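Local coordinates for UDP-glucose 4-epimerase (Campylobacter jejuni subsp. jejuni serotype O:2, PDB 7K3P), which catalyses the NAD-dependent interconversion of UDP-glucose and UDP-galactose and, as a UDP-Glc/GlcNAc 4-epimerase, probably also that of their N-acetylated counterparts, at residues M104-T115 with N160-S169. The protein carries 2 engineered substitutions. Numbering follows the deposited sequence.
Sequences MQNPLKYYMNNT and NPYGRSKLMS. With NAD (nicotinamide-adenine-dinucleotide), chain C.
Y111 and S165 are the two knobs that lock the helices together, each seated among four residues of the opposite segment. Segments 107-115 and 161-169 run nearly parallel, crossing at -27° with axes 8.8 Å apart at closest approach. The Y111 ring fills the hollow between P161, R164, S165 and M168; its CE1 lies 3.5 Å from M168 CE, and the side chains cross at about a right angle, SD oblique to the ring in a Met-aromatic contact. S165 enters the gap between Y110, Y111, N114 and T115. Its OG, tucked between the backbone N and the carbonyl carbon (chi1 75°), donates to Y162 O and accepts from N114 ND2 at 3.1 Å, lying 10° out of the N114 amide plane; N114 OD1 accepts from S97 N. T115 OG1 donates to S165 O at 2.8 Å, on a carbonyl lone pair, as T115 CG2 rests on M168 CB. Nearer the helix starts, P107 CB meets P161 CG at 3.9 Å, and Y110 and Y162 touch edge to edge. Y162 OH and K166 NZ, from the short-chain dehydrogenase YxxxK motif, hydrogen-bond NAD O2D (2.7 Å) and O3D. D175 of the second subunit binds R164 NE and Y111 OH, so the pair borders the dimer interface. Helices 107-127 and 161-179 pack beside the parallel Rossmann sheet, whose strand 132-136 meets K166 and S169 through F135.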
loop_
_atom_site.group_PDB
_atom_site.type_symbol
_atom_site.label_atom_id
_atom_site.label_comp_id
_atom_site.label_asym_id
_atom_site.label_seq_id
_atom_site.Cartn_x
_atom_site.Cartn_y
_atom_site.Cartn_z
ATOM N N MET A 104 11.343 4.440 -9.938
ATOM C CA MET A 104 11.332 5.897 -9.842
ATOM C C MET A 104 10.753 6.506 -11.107
ATOM O O MET A 104 10.018 7.494 -11.052
ATOM C CB MET A 104 12.746 6.428 -9.569
ATOM C CG MET A 104 13.285 6.010 -8.202
ATOM S SD MET A 104 15.064 6.280 -7.921
ATOM C CE MET A 104 15.153 8.073 -7.919
ATOM N N GLN A 105 11.053 5.895 -12.250
ATOM C CA GLN A 105 10.536 6.394 -13.523
ATOM C C GLN A 105 9.118 5.922 -13.835
ATOM O O GLN A 105 8.362 6.626 -14.499
ATOM C CB GLN A 105 11.479 6.028 -14.672
ATOM C CG GLN A 105 12.678 6.960 -14.757
ATOM C CD GLN A 105 13.848 6.344 -15.496
ATOM O OE1 GLN A 105 13.821 5.165 -15.863
ATOM N NE2 GLN A 105 14.888 7.144 -15.719
ATOM N N ASN A 106 8.761 4.734 -13.348
ATOM C CA ASN A 106 7.489 4.127 -13.701
ATOM C C ASN A 106 6.869 3.513 -12.453
ATOM O O ASN A 106 6.769 2.291 -12.341
ATOM C CB ASN A 106 7.723 3.045 -14.773
ATOM C CG ASN A 106 6.433 2.515 -15.378
ATOM O OD1 ASN A 106 5.330 2.816 -14.907
ATOM N ND2 ASN A 106 6.568 1.716 -16.434
ATOM N N PRO A 107 6.461 4.360 -11.501
ATOM C CA PRO A 107 5.931 3.833 -10.239
ATOM C C PRO A 107 4.706 2.948 -10.427
ATOM O O PRO A 107 4.591 1.968 -9.697
ATOM C CB PRO A 107 5.563 5.099 -9.440
ATOM C CG PRO A 107 5.494 6.225 -10.493
ATOM C CD PRO A 107 6.552 5.832 -11.493
ATOM N N LEU A 108 3.807 3.272 -11.357
ATOM C CA LEU A 108 2.566 2.504 -11.459
ATOM C C LEU A 108 2.806 1.040 -11.874
ATOM O O LEU A 108 2.063 0.137 -11.473
ATOM C CB LEU A 108 1.519 3.221 -12.334
ATOM C CG LEU A 108 0.602 4.221 -11.593
ATOM C CD1 LEU A 108 -0.214 3.490 -10.538
ATOM C CD2 LEU A 108 1.363 5.382 -10.940
ATOM N N LYS A 109 3.864 0.796 -12.638
ATOM C CA LYS A 109 4.230 -0.580 -12.985
ATOM C C LYS A 109 4.573 -1.381 -11.722
ATOM O O LYS A 109 4.247 -2.571 -11.606
ATOM C CB LYS A 109 5.421 -0.584 -13.956
ATOM C CG LYS A 109 6.085 -1.942 -14.139
ATOM C CD LYS A 109 7.192 -1.898 -15.211
ATOM C CE LYS A 109 7.792 -3.281 -15.433
ATOM N NZ LYS A 109 8.842 -3.318 -16.507
ATOM N N TYR A 110 5.227 -0.720 -10.776
ATOM C CA TYR A 110 5.629 -1.374 -9.532
ATOM C C TYR A 110 4.438 -1.610 -8.601
ATOM O O TYR A 110 4.247 -2.715 -8.099
ATOM C CB TYR A 110 6.809 -0.630 -8.880
ATOM C CG TYR A 110 8.069 -1.042 -9.597
ATOM C CD1 TYR A 110 8.297 -0.654 -10.915
ATOM C CD2 TYR A 110 8.978 -1.905 -8.999
ATOM C CE1 TYR A 110 9.419 -1.088 -11.602
ATOM C CE2 TYR A 110 10.097 -2.332 -9.673
ATOM C CZ TYR A 110 10.314 -1.924 -10.971
ATOM O OH TYR A 110 11.428 -2.372 -11.637
ATOM N N TYR A 111 3.603 -0.596 -8.415
ATOM C CA TYR A 111 2.398 -0.792 -7.630
ATOM C C TYR A 111 1.434 -1.825 -8.230
ATOM O O TYR A 111 0.743 -2.520 -7.483
ATOM C CB TYR A 111 1.685 0.539 -7.379
ATOM C CG TYR A 111 2.458 1.442 -6.440
ATOM C CD1 TYR A 111 2.684 1.065 -5.109
ATOM C CD2 TYR A 111 2.964 2.662 -6.876
ATOM C CE1 TYR A 111 3.395 1.889 -4.235
ATOM C CE2 TYR A 111 3.686 3.506 -6.006
ATOM C CZ TYR A 111 3.897 3.109 -4.698
ATOM O OH TYR A 111 4.591 3.927 -3.843
ATOM N N MET A 112 1.372 -1.911 -9.561
ATOM C CA MET A 112 0.523 -2.904 -10.224
ATOM C C MET A 112 1.120 -4.307 -10.116
ATOM O O MET A 112 0.448 -5.230 -9.680
ATOM C CB MET A 112 0.288 -2.554 -11.703
ATOM C CG MET A 112 -0.597 -1.327 -11.907
ATOM S SD MET A 112 -2.281 -1.497 -11.265
ATOM C CE MET A 112 -2.991 -2.627 -12.463
ATOM N N ASN A 113 2.375 -4.469 -10.514
ATOM C CA ASN A 113 2.931 -5.810 -10.614
ATOM C C ASN A 113 3.325 -6.377 -9.249
ATOM O O ASN A 113 3.295 -7.591 -9.026
ATOM C CB ASN A 113 4.118 -5.850 -11.572
ATOM C CG ASN A 113 4.406 -7.263 -12.070
ATOM O OD1 ASN A 113 3.484 -8.006 -12.433
ATOM N ND2 ASN A 113 5.680 -7.647 -12.074
ATOM N N ASN A 114 3.666 -5.491 -8.327
ATOM C CA ASN A 114 4.003 -5.928 -6.980
ATOM C C ASN A 114 2.798 -5.871 -6.037
ATOM O O ASN A 114 2.186 -6.894 -5.753
ATOM C CB ASN A 114 5.198 -5.121 -6.460
ATOM C CG ASN A 114 6.443 -5.332 -7.301
ATOM O OD1 ASN A 114 6.451 -6.151 -8.230
ATOM N ND2 ASN A 114 7.512 -4.608 -6.978
ATOM N N THR A 115 2.427 -4.677 -5.591
ATOM C CA THR A 115 1.375 -4.529 -4.582
ATOM C C THR A 115 -0.003 -5.061 -5.000
ATOM O O THR A 115 -0.679 -5.757 -4.230
ATOM C CB THR A 115 1.226 -3.056 -4.194
ATOM O OG1 THR A 115 2.535 -2.498 -3.959
ATOM C CG2 THR A 115 0.372 -2.916 -2.965
ATOM N N ASN A 160 11.701 4.842 -2.256
ATOM C CA ASN A 160 11.350 4.734 -3.665
ATOM C C ASN A 160 10.115 3.861 -3.839
ATOM O O ASN A 160 9.710 3.176 -2.902
ATOM C CB ASN A 160 12.525 4.199 -4.482
ATOM C CG ASN A 160 13.074 2.911 -3.919
ATOM O OD1 ASN A 160 12.419 1.861 -3.997
ATOM N ND2 ASN A 160 14.280 2.977 -3.341
ATOM N N PRO A 161 9.491 3.911 -5.026
ATOM C CA PRO A 161 8.238 3.169 -5.200
ATOM C C PRO A 161 8.441 1.654 -5.104
ATOM O O PRO A 161 7.519 0.969 -4.649
ATOM C CB PRO A 161 7.774 3.585 -6.604
ATOM C CG PRO A 161 8.455 4.963 -6.836
ATOM C CD PRO A 161 9.800 4.785 -6.178
ATOM N N TYR A 162 9.598 1.136 -5.518
ATOM C CA TYR A 162 9.854 -0.291 -5.347
ATOM C C TYR A 162 9.768 -0.654 -3.867
ATOM O O TYR A 162 9.035 -1.570 -3.484
ATOM C CB TYR A 162 11.217 -0.699 -5.916
ATOM C CG TYR A 162 11.662 -2.105 -5.506
ATOM C CD1 TYR A 162 10.992 -3.238 -5.971
ATOM C CD2 TYR A 162 12.748 -2.291 -4.652
ATOM C CE1 TYR A 162 11.390 -4.517 -5.599
ATOM C CE2 TYR A 162 13.157 -3.567 -4.277
ATOM C CZ TYR A 162 12.479 -4.671 -4.759
ATOM O OH TYR A 162 12.901 -5.922 -4.392
ATOM N N GLY A 163 10.507 0.072 -3.028
ATOM C CA GLY A 163 10.486 -0.190 -1.596
ATOM C C GLY A 163 9.103 -0.048 -0.978
ATOM O O GLY A 163 8.697 -0.870 -0.140
ATOM N N ARG A 164 8.382 0.999 -1.375
ATOM C CA ARG A 164 7.016 1.208 -0.904
ATOM C C ARG A 164 6.083 0.091 -1.356
ATOM O O ARG A 164 5.204 -0.326 -0.597
ATOM C CB ARG A 164 6.462 2.567 -1.379
ATOM C CG ARG A 164 7.033 3.760 -0.623
ATOM C CD ARG A 164 6.385 5.074 -1.010
ATOM N NE ARG A 164 7.010 5.669 -2.186
ATOM C CZ ARG A 164 8.124 6.401 -2.147
ATOM N NH1 ARG A 164 8.728 6.608 -0.985
ATOM N NH2 ARG A 164 8.640 6.921 -3.264
ATOM N N SER A 165 6.257 -0.375 -2.593
ATOM C CA SER A 165 5.351 -1.384 -3.150
ATOM C C SER A 165 5.473 -2.701 -2.386
ATOM O O SER A 165 4.501 -3.442 -2.248
ATOM C CB SER A 165 5.601 -1.608 -4.655
ATOM O OG SER A 165 6.780 -2.352 -4.910
ATOM N N LYS A 166 6.675 -2.987 -1.896
ATOM C CA LYS A 166 6.924 -4.191 -1.110
ATOM C C LYS A 166 6.413 -4.049 0.321
ATOM O O LYS A 166 5.810 -4.975 0.867
ATOM C CB LYS A 166 8.417 -4.531 -1.142
ATOM C CG LYS A 166 8.879 -5.086 -2.494
ATOM C CD LYS A 166 8.331 -6.512 -2.708
ATOM C CE LYS A 166 9.114 -7.231 -3.779
ATOM N NZ LYS A 166 8.645 -8.644 -3.924
ATOM N N LEU A 167 6.632 -2.882 0.922
ATOM C CA LEU A 167 6.161 -2.614 2.284
ATOM C C LEU A 167 4.638 -2.675 2.361
ATOM O O LEU A 167 4.068 -3.171 3.337
ATOM C CB LEU A 167 6.610 -1.215 2.722
ATOM C CG LEU A 167 6.086 -0.779 4.095
ATOM C CD1 LEU A 167 6.486 -1.811 5.148
ATOM C CD2 LEU A 167 6.619 0.618 4.457
ATOM N N MET A 168 3.973 -2.138 1.340
ATOM C CA MET A 168 2.527 -2.231 1.285
ATOM C C MET A 168 2.061 -3.690 1.315
ATOM O O MET A 168 1.106 -4.021 2.023
ATOM C CB MET A 168 1.999 -1.525 0.042
ATOM C CG MET A 168 2.116 0.007 0.106
ATOM S SD MET A 168 1.455 0.734 -1.412
ATOM C CE MET A 168 1.870 2.460 -1.132
ATOM N N SER A 169 2.725 -4.562 0.559
ATOM C CA SER A 169 2.351 -5.984 0.590
ATOM C C SER A 169 2.613 -6.604 1.963
ATOM O O SER A 169 1.816 -7.420 2.432
ATOM C CB SER A 169 3.022 -6.798 -0.519
ATOM O OG SER A 169 2.462 -6.475 -1.779
HETATM P PA NAD C . 13.465 -12.220 -11.190
HETATM O O1A NAD C . 13.021 -11.169 -12.176
HETATM O O2A NAD C . 14.559 -13.071 -11.771
HETATM O O5B NAD C . 12.274 -13.187 -10.819
HETATM C C5B NAD C . 10.968 -12.705 -10.959
HETATM C C4B NAD C . 10.132 -13.735 -11.610
HETATM O O4B NAD C . 8.768 -13.468 -11.461
HETATM C C3B NAD C . 10.433 -13.818 -13.139
HETATM O O3B NAD C . 10.769 -15.152 -13.679
HETATM C C2B NAD C . 9.220 -13.097 -13.774
HETATM O O2B NAD C . 8.922 -13.540 -15.028
HETATM C C1B NAD C . 8.174 -13.438 -12.761
HETATM N N9A NAD C . 7.025 -12.520 -12.806
HETATM C C8A NAD C . 7.062 -11.175 -12.703
HETATM N N7A NAD C . 5.826 -10.664 -12.808
HETATM C C5A NAD C . 4.951 -11.663 -12.979
HETATM C C6A NAD C . 3.559 -11.735 -13.154
HETATM N N6A NAD C . 2.770 -10.527 -13.147
HETATM N N1A NAD C . 2.960 -12.934 -13.294
HETATM C C2A NAD C . 3.661 -14.081 -13.300
HETATM N N3A NAD C . 5.027 -14.055 -13.150
HETATM C C4A NAD C . 5.689 -12.873 -12.987
HETATM O O3 NAD C . 13.948 -11.473 -9.872
HETATM P PN NAD C . 14.736 -12.180 -8.703
HETATM O O1N NAD C . 14.696 -13.689 -8.867
HETATM O O2N NAD C . 16.149 -11.683 -8.742
HETATM O O5D NAD C . 14.049 -11.761 -7.341
HETATM C C5D NAD C . 12.866 -12.422 -6.960
HETATM C C4D NAD C . 12.246 -11.786 -5.727
HETATM O O4D NAD C . 13.211 -11.571 -4.721
HETATM C C3D NAD C . 11.488 -10.492 -6.000
HETATM O O3D NAD C . 10.356 -10.451 -5.228
HETATM C C2D NAD C . 12.366 -9.415 -5.522
HETATM O O2D NAD C . 11.701 -8.266 -5.146
HETATM C C1D NAD C . 13.122 -10.136 -4.374
HETATM N N1N NAD C . 14.491 -9.536 -4.024
HETATM C C2N NAD C . 15.479 -9.699 -4.976
HETATM C C3N NAD C . 16.748 -9.186 -4.727
HETATM C C7N NAD C . 17.835 -9.356 -5.758
HETATM O O7N NAD C . 17.628 -9.912 -6.825
HETATM N N7N NAD C . 19.132 -8.841 -5.474
HETATM C C4N NAD C . 17.003 -8.535 -3.535
HETATM C C5N NAD C . 16.011 -8.380 -2.594
HETATM C C6N NAD C . 14.725 -8.885 -2.830
HETATM O O HOH W 1 -0.491 -6.961 -1.026
#